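Long-range contacts in uncharacterized protein conserved in bacteria (Streptococcus suis, PDB 4FZ4), which probably binds host glycosaminoglycans as part of a streptococcal surface antigen that mediates attachment to host cells: residues Y78-V82 and L126-D131; N52-A56 and V69-L73. One frame throughout, in Å; residues are numbered along the deposited sequence.

Contact 1: Y78-V82 and L126-D131; sequences YQIKV and LRDYVD. With NO3 (nitrate ion), chain D.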
ATOM      1  N   TYR A  78       1.541   3.124  -4.292  1.00 29.02           N
ATOM      2  CA  TYR A  78       0.397   3.393  -3.429  1.00 26.55           C
ATOM      3  C   TYR A  78      -0.283   2.111  -2.963  1.00 29.83           C
ATOM      4  O   TYR A  78      -0.868   2.074  -1.878  1.00 27.50           O
ATOM      5  CB  TYR A  78      -0.586   4.323  -4.145  1.00 27.44           C
ATOM      6  CG  TYR A  78       0.004   5.705  -4.315  1.00 27.51           C
ATOM      7  CD1 TYR A  78       0.156   6.551  -3.221  1.00 31.39           C
ATOM      8  CD2 TYR A  78       0.518   6.125  -5.548  1.00 32.01           C
ATOM      9  CE1 TYR A  78       0.811   7.779  -3.339  1.00 27.07           C
ATOM     10  CE2 TYR A  78       1.180   7.354  -5.681  1.00 31.59           C
ATOM     11  CZ  TYR A  78       1.321   8.174  -4.568  1.00 35.91           C
ATOM     12  OH  TYR A  78       1.956   9.392  -4.680  1.00 47.03           O
ATOM     13  N   GLN A  79      -0.190   1.056  -3.769  1.00 23.53           N
ATOM     14  CA  GLN A  79      -0.777  -0.229  -3.398  1.00 22.45           C
ATOM     15  C   GLN A  79       0.083  -0.827  -2.297  1.00 23.36           C
ATOM     16  O   GLN A  79      -0.415  -1.518  -1.403  1.00 34.45           O
ATOM     17  CB  GLN A  79      -0.824  -1.168  -4.606  1.00 20.15           C
ATOM     18  CG  GLN A  79      -1.723  -0.653  -5.706  1.00 24.66           C
ATOM     19  CD  GLN A  79      -1.475  -1.300  -7.048  1.00 27.48           C
ATOM     20  OE1 GLN A  79      -2.157  -0.979  -8.026  1.00 27.83           O
ATOM     21  NE2 GLN A  79      -0.496  -2.205  -7.116  1.00 22.99           N
ATOM     22  N   ILE A  80       1.383  -0.561  -2.362  1.00 28.25           N
ATOM     23  CA  ILE A  80       2.301  -1.055  -1.338  1.00 23.85           C
ATOM     24  C   ILE A  80       1.969  -0.387  -0.003  1.00 26.86           C
ATOM     25  O   ILE A  80       1.948  -1.039   1.046  1.00 34.70           O
ATOM     26  CB  ILE A  80       3.763  -0.735  -1.694  1.00 29.26           C
ATOM     27  CG1 ILE A  80       4.210  -1.625  -2.863  1.00 26.58           C
ATOM     28  CG2 ILE A  80       4.660  -0.936  -0.462  1.00 14.97           C
ATOM     29  CD1 ILE A  80       5.542  -1.215  -3.468  1.00 21.95           C
ATOM     30  N   LYS A  81       1.702   0.918  -0.046  1.00 32.59           N
ATOM     31  CA  LYS A  81       1.360   1.650   1.169  1.00 30.07           C
ATOM     32  C   LYS A  81       0.123   1.060   1.839  1.00 29.81           C
ATOM     33  O   LYS A  81       0.104   0.834   3.055  1.00 30.47           O
ATOM     34  CB  LYS A  81       1.120   3.129   0.856  1.00 33.26           C
ATOM     35  CG  LYS A  81       2.271   4.028   1.266  1.00 47.15           C
ATOM     36  CD  LYS A  81       2.580   3.837   2.750  1.00 56.15           C
ATOM     37  CE  LYS A  81       3.821   4.599   3.185  1.00 59.25           C
ATOM     38  NZ  LYS A  81       4.179   4.276   4.601  1.00 61.36           N
ATOM     39  N   VAL A  82      -0.910   0.800   1.042  1.00 26.78           N
ATOM     40  CA  VAL A  82      -2.141   0.235   1.577  1.00 19.35           C
ATOM     41  C   VAL A  82      -1.884  -1.102   2.274  1.00 23.33           C
ATOM     42  O   VAL A  82      -2.310  -1.304   3.411  1.00 34.38           O
ATOM     43  CB  VAL A  82      -3.212   0.083   0.456  1.00 29.24           C
ATOM     44  CG1 VAL A  82      -4.442  -0.656   0.979  1.00 28.52           C
ATOM     45  CG2 VAL A  82      -3.628   1.465  -0.031  1.00 15.66           C
ATOM     46  N   LEU A 126      -6.166   7.310  -7.240  1.00 34.94           N
ATOM     47  CA  LEU A 126      -5.494   6.383  -6.338  1.00 28.79           C
ATOM     48  C   LEU A 126      -4.612   7.087  -5.320  1.00 23.21           C
ATOM     49  O   LEU A 126      -4.734   6.837  -4.120  1.00 33.62           O
ATOM     50  CB  LEU A 126      -4.674   5.371  -7.146  1.00 22.34           C
ATOM     51  CG  LEU A 126      -3.736   4.450  -6.367  1.00 23.52           C
ATOM     52  CD1 LEU A 126      -4.478   3.757  -5.238  1.00 25.77           C
ATOM     53  CD2 LEU A 126      -3.142   3.453  -7.333  1.00 20.59           C
ATOM     54  N   ARG A 127      -3.728   7.968  -5.775  1.00 21.05           N
ATOM     55  CA  ARG A 127      -2.867   8.670  -4.826  1.00 31.05           C
ATOM     56  C   ARG A 127      -3.663   9.529  -3.852  1.00 29.27           C
ATOM     57  O   ARG A 127      -3.304   9.652  -2.677  1.00 31.95           O
ATOM     58  CB  ARG A 127      -1.813   9.531  -5.545  1.00 45.51           C
ATOM     59  CG  ARG A 127      -2.264  10.238  -6.811  1.00 59.66           C
ATOM     60  CD  ARG A 127      -1.162  11.187  -7.317  1.00 62.67           C
ATOM     61  NE  ARG A 127      -1.350  11.574  -8.719  1.00 62.77           N
ATOM     62  CZ  ARG A 127      -0.929  10.862  -9.764  1.00 59.78           C
ATOM     63  NH1 ARG A 127      -0.279   9.716  -9.573  1.00 62.27           N
ATOM     64  NH2 ARG A 127      -1.177  11.281 -11.002  1.00 47.40           N
ATOM     65  N   ASP A 128      -4.753  10.108  -4.336  1.00 27.54           N
ATOM     66  CA  ASP A 128      -5.592  10.956  -3.498  1.00 30.09           C
ATOM     67  C   ASP A 128      -6.079  10.199  -2.255  1.00 30.92           C
ATOM     68  O   ASP A 128      -5.829  10.620  -1.118  1.00 33.79           O
ATOM     69  CB  ASP A 128      -6.788  11.451  -4.313  1.00 37.42           C
ATOM     70  CG  ASP A 128      -7.545  12.569  -3.622  1.00 61.93           C
ATOM     71  OD1 ASP A 128      -8.114  12.334  -2.535  1.00 62.82           O
ATOM     72  OD2 ASP A 128      -7.566  13.687  -4.177  1.00 82.15           O
ATOM     73  N   TYR A 129      -6.769   9.083  -2.479  1.00 28.14           N
ATOM     74  CA  TYR A 129      -7.292   8.275  -1.381  1.00 26.64           C
ATOM     75  C   TYR A 129      -6.196   7.813  -0.438  1.00 19.87           C
ATOM     76  O   TYR A 129      -6.396   7.762   0.771  1.00 32.13           O
ATOM     77  CB  TYR A 129      -8.028   7.036  -1.903  1.00 21.42           C
ATOM     78  CG  TYR A 129      -8.174   5.959  -0.843  1.00 23.57           C
ATOM     79  CD1 TYR A 129      -9.143   6.058   0.162  1.00 28.94           C
ATOM     80  CD2 TYR A 129      -7.306   4.866  -0.817  1.00 17.73           C
ATOM     81  CE1 TYR A 129      -9.237   5.090   1.174  1.00 19.11           C
ATOM     82  CE2 TYR A 129      -7.389   3.901   0.175  1.00 20.79           C
ATOM     83  CZ  TYR A 129      -8.355   4.017   1.174  1.00 26.41           C
ATOM     84  OH  TYR A 129      -8.409   3.068   2.178  1.00 27.98           O
ATOM     85  N   VAL A 130      -5.041   7.460  -0.992  1.00 26.53           N
ATOM     86  CA  VAL A 130      -3.943   6.984  -0.161  1.00 26.69           C
ATOM     87  C   VAL A 130      -3.237   8.095   0.610  1.00 32.33           C
ATOM     88  O   VAL A 130      -3.021   7.978   1.815  1.00 35.90           O
ATOM     89  CB  VAL A 130      -2.894   6.242  -1.000  1.00 24.67           C
ATOM     90  CG1 VAL A 130      -1.770   5.731  -0.091  1.00 24.38           C
ATOM     91  CG2 VAL A 130      -3.551   5.094  -1.756  1.00 30.27           C
ATOM     92  N   ASP A 131      -2.873   9.174  -0.072  1.00 31.78           N
ATOM     93  CA  ASP A 131      -2.178  10.265   0.600  1.00 31.55           C
ATOM     94  C   ASP A 131      -3.095  11.049   1.517  1.00 31.04           C
ATOM     95  O   ASP A 131      -2.633  11.761   2.402  1.00 34.94           O
ATOM     96  CB  ASP A 131      -1.533  11.219  -0.410  1.00 27.92           C
ATOM     97  CG  ASP A 131      -0.293  10.624  -1.074  1.00 35.09           C
ATOM     98  OD1 ASP A 131       0.331   9.716  -0.485  1.00 34.27           O
ATOM     99  OD2 ASP A 131       0.074  11.079  -2.178  1.00 44.06           O
TER
HETATM  100  N   NO3 D 303       0.601  -2.837 -10.083  1.00 66.93           N
HETATM  101  O1  NO3 D 303       0.416  -3.795  -9.049  1.00 60.79           O
HETATM  102  O2  NO3 D 303       1.878  -2.675 -10.688  1.00 45.24           O
HETATM  103  O3  NO3 D 303      -0.499  -2.049 -10.523  1.00 80.00           O

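Contact 2: N52-A56 and V69-L73; sequences NMDYA and VKGDL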
ATOM      1  N   ASN A  52       5.581  -5.687 -14.019  1.00 39.47           N
ATOM      2  CA  ASN A  52       5.811  -4.347 -14.559  1.00 35.02           C
ATOM      3  C   ASN A  52       7.208  -3.817 -14.323  1.00 30.21           C
ATOM      4  O   ASN A  52       7.755  -3.117 -15.181  1.00 38.18           O
ATOM      5  CB  ASN A  52       4.812  -3.340 -13.988  1.00 42.31           C
ATOM      6  CG  ASN A  52       3.582  -3.209 -14.841  1.00 47.49           C
ATOM      7  OD1 ASN A  52       3.657  -2.773 -15.988  1.00 59.20           O
ATOM      8  ND2 ASN A  52       2.436  -3.590 -14.293  1.00 44.70           N
ATOM      9  N   MET A  53       7.797  -4.116 -13.168  1.00 29.37           N
ATOM     10  CA  MET A  53       9.145  -3.613 -12.930  1.00 39.25           C
ATOM     11  C   MET A  53      10.216  -4.464 -13.597  1.00 40.93           C
ATOM     12  O   MET A  53      11.296  -3.968 -13.897  1.00 58.46           O
ATOM     13  CB  MET A  53       9.423  -3.408 -11.427  1.00 36.95           C
ATOM     14  CG  MET A  53       9.018  -4.522 -10.483  1.00 49.85           C
ATOM     15  SD  MET A  53       8.666  -3.849  -8.810  1.00 45.75           S
ATOM     16  CE  MET A  53      10.282  -3.435  -8.244  1.00 21.07           C
ATOM     17  N   ASP A  54       9.919  -5.734 -13.855  1.00 40.14           N
ATOM     18  CA  ASP A  54      10.885  -6.583 -14.542  1.00 47.60           C
ATOM     19  C   ASP A  54      10.969  -6.025 -15.955  1.00 54.87           C
ATOM     20  O   ASP A  54      12.053  -5.893 -16.530  1.00 59.46           O
ATOM     21  CB  ASP A  54      10.413  -8.039 -14.602  1.00 44.75           C
ATOM     22  CG  ASP A  54      10.484  -8.742 -13.253  1.00 47.20           C
ATOM     23  OD1 ASP A  54      11.148  -8.216 -12.324  1.00 41.71           O
ATOM     24  OD2 ASP A  54       9.885  -9.833 -13.128  1.00 42.18           O
ATOM     25  N   TYR A  55       9.797  -5.688 -16.495  1.00 55.20           N
ATOM     26  CA  TYR A  55       9.661  -5.129 -17.834  1.00 47.54           C
ATOM     27  C   TYR A  55      10.327  -3.765 -17.926  1.00 57.10           C
ATOM     28  O   TYR A  55      10.989  -3.460 -18.916  1.00 61.19           O
ATOM     29  CB  TYR A  55       8.182  -4.974 -18.194  1.00 44.33           C
ATOM     30  CG  TYR A  55       7.934  -4.586 -19.644  1.00 53.41           C
ATOM     31  CD1 TYR A  55       7.574  -5.545 -20.591  1.00 57.39           C
ATOM     32  CD2 TYR A  55       8.082  -3.267 -20.071  1.00 47.92           C
ATOM     33  CE1 TYR A  55       7.367  -5.202 -21.923  1.00 57.06           C
ATOM     34  CE2 TYR A  55       7.882  -2.914 -21.399  1.00 53.37           C
ATOM     35  CZ  TYR A  55       7.523  -3.885 -22.321  1.00 57.95           C
ATOM     36  OH  TYR A  55       7.318  -3.543 -23.642  1.00 58.46           O
ATOM     37  N   ALA A  56      10.145  -2.941 -16.896  1.00 58.75           N
ATOM     38  CA  ALA A  56      10.731  -1.602 -16.887  1.00 52.19           C
ATOM     39  C   ALA A  56      12.254  -1.670 -16.910  1.00 52.30           C
ATOM     40  O   ALA A  56      12.931  -0.653 -17.082  1.00 50.52           O
ATOM     41  CB  ALA A  56      10.252  -0.826 -15.659  1.00 40.98           C
ATOM     42  N   VAL A  69       3.457   1.409 -18.626  1.00 45.27           N
ATOM     43  CA  VAL A  69       4.234   0.674 -17.640  1.00 51.01           C
ATOM     44  C   VAL A  69       4.650   1.592 -16.496  1.00 46.94           C
ATOM     45  O   VAL A  69       4.675   1.174 -15.336  1.00 50.53           O
ATOM     46  CB  VAL A  69       5.495   0.022 -18.283  1.00 45.66           C
ATOM     47  CG1 VAL A  69       6.433  -0.498 -17.200  1.00 24.03           C
ATOM     48  CG2 VAL A  69       5.072  -1.134 -19.190  1.00 36.84           C
ATOM     49  N   LYS A  70       4.962   2.845 -16.818  1.00 40.84           N
ATOM     50  CA  LYS A  70       5.370   3.794 -15.792  1.00 38.22           C
ATOM     51  C   LYS A  70       4.234   4.095 -14.816  1.00 29.69           C
ATOM     52  O   LYS A  70       4.388   3.938 -13.606  1.00 36.21           O
ATOM     53  CB  LYS A  70       5.862   5.099 -16.423  1.00 50.22           C
ATOM     54  CG  LYS A  70       6.442   6.060 -15.394  1.00 52.35           C
ATOM     55  CD  LYS A  70       7.021   7.318 -16.019  1.00 56.26           C
ATOM     56  CE  LYS A  70       7.631   8.217 -14.945  1.00 58.98           C
ATOM     57  NZ  LYS A  70       8.188   9.485 -15.499  1.00 66.72           N
ATOM     58  N   GLY A  71       3.094   4.528 -15.345  1.00 31.63           N
ATOM     59  CA  GLY A  71       1.962   4.828 -14.491  1.00 26.66           C
ATOM     60  C   GLY A  71       1.666   3.678 -13.549  1.00 31.12           C
ATOM     61  O   GLY A  71       1.319   3.896 -12.387  1.00 37.49           O
ATOM     62  N   ASP A  72       1.801   2.451 -14.053  1.00 34.10           N
ATOM     63  CA  ASP A  72       1.550   1.247 -13.260  1.00 31.60           C
ATOM     64  C   ASP A  72       2.520   1.156 -12.087  1.00 31.95           C
ATOM     65  O   ASP A  72       2.161   0.710 -10.988  1.00 33.60           O
ATOM     66  CB  ASP A  72       1.687  -0.007 -14.137  1.00 32.67           C
ATOM     67  CG  ASP A  72       0.423  -0.311 -14.926  1.00 38.35           C
ATOM     68  OD1 ASP A  72      -0.211   0.644 -15.427  1.00 41.85           O
ATOM     69  OD2 ASP A  72       0.066  -1.505 -15.057  1.00 42.95           O
ATOM     70  N   LEU A  73       3.758   1.567 -12.328  1.00 29.91           N
ATOM     71  CA  LEU A  73       4.755   1.545 -11.271  1.00 31.03           C
ATOM     72  C   LEU A  73       4.319   2.510 -10.182  1.00 33.51           C
ATOM     73  O   LEU A  73       4.384   2.187  -8.991  1.00 39.76           O
ATOM     74  CB  LEU A  73       6.130   1.930 -11.817  1.00 30.11           C
ATOM     75  CG  LEU A  73       6.728   0.942 -12.829  1.00 30.96           C
ATOM     76  CD1 LEU A  73       8.224   1.228 -12.982  1.00 28.23           C
ATOM     77  CD2 LEU A  73       6.524  -0.488 -12.363  1.00 27.76           C
TER

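Contact 1: Y78-V82 and L126-D131
Y78 of helix 66-95 fits as a knob into a hole formed by L126, R127, V130 and D131 on helix 123-152. Its CG points away from the backbone carbonyl carbon (chi1 -68°), which carries the ring across to R127. There R127 CB makes a CH-pi contact over one face, 3.7 Å from the Y78 ring centroid and shifted toward the rim. A tyrosine suits this place because its ring bridges the axes of the two short segments, which approach to 10.0 Å and run at 30°.

The tight part is apolar and lies at the base of the ring. L126 CG comes within 3.9 Å of Y78 CB, while V130 divides its branches: CG1 meets the ring edge at CD1 of Y78, and CG2 lies 4.0 Å from V82 CG2. The compact methyls of V82 and V130 meet beside the ring, where valine offers two branches without a flexible chain.

The solvent side is looser and more polar. D131 brings OD1 to the ring edge, 3.5 Å from Y78 CE1, its carboxylate plane turned 73° from the ring; K81 touches V130 with CB and then leads its amine away.

Facing away from the contact, Q79 touches F45 of helix 36-55 and donates from NE2 to O1 of a nitrate, probably from the crystallisation liquor, at 2.7 Å. Behind 78-82, I80 packs on helix 3-23 and on W42 of helix 36-55, while Y129 OH hydrogen-bonds to H109 O of helix 100-110.

Contact 2: N52-A56 and V69-L73
The side chains of N52 and D72 cross at about a right angle, with their amide and carboxylate planes 64° apart, so they do not stack. N52 ND2 reaches D72 OD2 at 3.2 Å, but the N-H...O angle of 127° makes this a weak hydrogen bond; the same nitrogen is also weakly bonded to I48 O, one turn earlier in its own helix. The amide oxygen, OD1, lies against both methyls of V69, the nearer being CG1. The third flat group, the Y55 ring, meets V69 obliquely, its CD2 3.8 Å from V69 CG2.

V69 is therefore shared by three residues. Its CG1 stands anti to the backbone N (chi1 169°) and runs in beside N52 O and toward A56 CB, while CG2 reaches the tyrosine. A branched side chain suits this place because both methyls can border N52 OD1 while each also meets a neighbour of its own.

L73, one turn further on, likewise divides its ends: CD2 packs 3.7 Å from N52 CB and also approaches M53, and CD1 lies 3.9 Å from A56 CB. Alanine is apt at that point, since its single methyl lies against both V69 CG1 and L73 CD1 and lets the chain come close. Asparagine suits its central, partly exposed place, combining an apolar CB for leucine with a polar end for D72.

Around the contact, Y55 OH is hydrogen-bonded to D63 OD1 in the connection between the helices, and V69 touches M59 there. M53 turns its end away to pack on V13, L16 and E17 of helix 3-23, where V9 also meets A56; the end of helix 36-55 is thus packed against both helix 66-95 and helix 3-23.

Contacts 1 and 2 lie in series along an all-helical chain, their centres about 17 Å apart and their nearest atoms about 6 Å apart without touching. Helix 66-95 is common to both. Contact 2 joins its early turns to the end of helix 36-55 across a short connection; contact 1, further along, joins it to the beginning of helix 123-152, which follows much later in sequence. Helix 66-95 thus meets a sequence neighbour first and a distant helix next. With helix 3-23 packing against parts of both, the contacts tie early and late portions of the probable glycosaminoglycan-binding domain into one elongated helical body.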